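Local coordinates for methyl-accepting chemotaxis protein (Vibrio parahaemolyticus, PDB 4EXO) that probably senses small-molecule signals such as pyruvate through a periplasmic Cache (PAS-like) domain and relays them to the chemotaxis machinery, at residues A101-D106 / D135-T140. Residues are numbered along the deposited sequence; the frame is centred on the assembly and turned at random.
Sequences ASQKGD and DWVLGT
V137 on strand 136-143 meets S102 and Q103 on helix 94-104, and van der Waals contact accounts for the whole join: no hydrogen bond or salt bridge crosses it, and only 120 Å² is buried in total over the two segments. The two backbones come nearest at S102 and V137, whose CA atoms are 6.8 Å apart with both CB atoms directed at the other segment. The serine oxygen faces the fork of the valine, S102 OG lying 3.4 Å from V137 CG1 and 3.6 Å from V137 CG2. Behind the oxygen, S102 CB reaches V137 CG1 at 3.9 Å. Q103 adds a looser touch alongside, its NE2 4.3 Å from V137 CG2.

The polar atoms nearest the valine, S102 OG and Q103 NE2, have hydrogen-bond partners within the same chain. A chi1 of 76° folds the S102 hydroxyl back over the serine's own main chain, where it bonds to the carbonyl oxygen of I99, one turn earlier in the helix. Q103 NE2 reaches over to S65 OG, which also bonds D135 OD1, so a side-chain bridge through S65 links the helix to the residue just before the strand. Y130 of strand 120-131 touches S102, Q103 and V137 and bonds D135 OD1 through its hydroxyl.

In this Cache domain the contact lays the helix against one face of the antiparallel sheet, while L138 turns to helices 2-28 and 42-51; the V137 side chain is about 9 Å from bound pyruvate. Because the hydroxyl is already committed to its own helix, it can probably lie against the valine methyls at little polar cost, and the direct join rests on apolar contact.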
loop_
_atom_site.group_PDB
_atom_site.type_symbol
_atom_site.label_atom_id
_atom_site.label_comp_id
_atom_site.label_asym_id
_atom_site.label_seq_id
_atom_site.Cartn_x
_atom_site.Cartn_y
_atom_site.Cartn_z
ATOM N N ALA A 101 -1.449 11.727 -18.748
ATOM C CA ALA A 101 -0.545 10.611 -18.424
ATOM C C ALA A 101 -1.313 9.325 -18.131
ATOM O O ALA A 101 -0.933 8.233 -18.618
ATOM C CB ALA A 101 0.381 10.949 -17.232
ATOM N N SER A 102 -2.354 9.435 -17.309
ATOM C CA SER A 102 -3.088 8.250 -16.909
ATOM C C SER A 102 -3.899 7.639 -18.072
ATOM O O SER A 102 -4.073 6.417 -18.125
ATOM C CB SER A 102 -4.021 8.534 -15.715
ATOM O OG SER A 102 -5.179 9.240 -16.113
ATOM N N GLN A 103 -4.383 8.468 -18.989
ATOM C CA GLN A 103 -5.280 7.950 -20.045
ATOM C C GLN A 103 -4.549 7.597 -21.349
ATOM O O GLN A 103 -4.899 6.611 -22.007
ATOM C CB GLN A 103 -6.371 8.969 -20.337
ATOM C CG GLN A 103 -7.383 9.105 -19.162
ATOM C CD GLN A 103 -8.356 10.250 -19.311
ATOM O OE1 GLN A 103 -8.214 11.126 -20.165
ATOM N NE2 GLN A 103 -9.350 10.282 -18.413
ATOM N N LYS A 104 -3.579 8.416 -21.728
ATOM C CA LYS A 104 -2.899 8.307 -23.043
ATOM C C LYS A 104 -1.412 8.027 -22.880
ATOM O O LYS A 104 -0.692 7.907 -23.861
ATOM C CB LYS A 104 -2.991 9.634 -23.808
ATOM C CG LYS A 104 -4.368 10.224 -23.912
ATOM C CD LYS A 104 -4.420 11.283 -24.958
ATOM C CE LYS A 104 -3.741 12.564 -24.535
ATOM N NZ LYS A 104 -4.195 13.641 -25.467
ATOM N N GLY A 105 -0.922 7.972 -21.652
ATOM C CA GLY A 105 0.519 7.821 -21.469
ATOM C C GLY A 105 0.924 6.775 -20.454
ATOM O O GLY A 105 0.172 5.835 -20.188
ATOM N N ASP A 106 2.115 6.952 -19.868
ATOM C CA ASP A 106 2.624 5.950 -18.917
ATOM C C ASP A 106 2.287 6.197 -17.444
ATOM O O ASP A 106 2.779 5.487 -16.568
ATOM C CB ASP A 106 4.120 5.731 -19.099
ATOM C CG ASP A 106 4.964 6.897 -18.580
ATOM O OD1 ASP A 106 4.412 7.914 -18.080
ATOM O OD2 ASP A 106 6.205 6.785 -18.679
ATOM N N ASP A 135 -14.890 7.887 -13.410
ATOM C CA ASP A 135 -14.111 8.944 -14.048
ATOM C C ASP A 135 -13.141 9.547 -13.011
ATOM O O ASP A 135 -13.102 10.767 -12.836
ATOM C CB ASP A 135 -15.020 10.053 -14.635
ATOM C CG ASP A 135 -14.273 11.041 -15.498
ATOM O OD1 ASP A 135 -13.350 10.627 -16.240
ATOM O OD2 ASP A 135 -14.609 12.266 -15.454
ATOM N N TRP A 136 -12.401 8.694 -12.305
ATOM C CA TRP A 136 -11.354 9.171 -11.397
ATOM C C TRP A 136 -9.996 8.875 -11.984
ATOM O O TRP A 136 -9.675 7.717 -12.288
ATOM C CB TRP A 136 -11.434 8.529 -10.014
ATOM C CG TRP A 136 -12.561 9.008 -9.135
ATOM C CD1 TRP A 136 -13.501 9.966 -9.419
ATOM C CD2 TRP A 136 -12.842 8.545 -7.814
ATOM N NE1 TRP A 136 -14.358 10.119 -8.347
ATOM C CE2 TRP A 136 -13.984 9.240 -7.358
ATOM C CE3 TRP A 136 -12.239 7.605 -6.967
ATOM C CZ2 TRP A 136 -14.512 9.046 -6.072
ATOM C CZ3 TRP A 136 -12.790 7.387 -5.702
ATOM C CH2 TRP A 136 -13.905 8.102 -5.273
ATOM N N VAL A 137 -9.198 9.935 -12.092
ATOM C CA VAL A 137 -7.758 9.832 -12.270
ATOM C C VAL A 137 -7.203 9.857 -10.851
ATOM O O VAL A 137 -7.152 10.920 -10.206
ATOM C CB VAL A 137 -7.222 11.010 -13.096
ATOM C CG1 VAL A 137 -5.682 10.944 -13.198
ATOM C CG2 VAL A 137 -7.837 11.008 -14.503
ATOM N N LEU A 138 -6.866 8.669 -10.373
ATOM C CA LEU A 138 -6.400 8.461 -8.984
ATOM C C LEU A 138 -4.873 8.489 -9.012
ATOM O O LEU A 138 -4.279 7.764 -9.796
ATOM C CB LEU A 138 -6.873 7.096 -8.482
ATOM C CG LEU A 138 -6.419 6.639 -7.077
ATOM C CD1 LEU A 138 -6.967 7.608 -6.000
ATOM C CD2 LEU A 138 -6.866 5.194 -6.772
ATOM N N GLY A 139 -4.255 9.283 -8.139
ATOM C CA GLY A 139 -2.806 9.493 -8.201
ATOM C C GLY A 139 -2.130 9.500 -6.841
ATOM O O GLY A 139 -2.791 9.680 -5.824
ATOM N N THR A 140 -0.816 9.310 -6.839
ATOM C CA THR A 140 -0.008 9.505 -5.656
ATOM C C THR A 140 1.358 9.958 -6.177
ATOM O O THR A 140 1.492 10.307 -7.364
ATOM C CB THR A 140 0.078 8.213 -4.761
ATOM O OG1 THR A 140 0.878 8.522 -3.593
ATOM C CG2 THR A 140 0.751 7.056 -5.504
#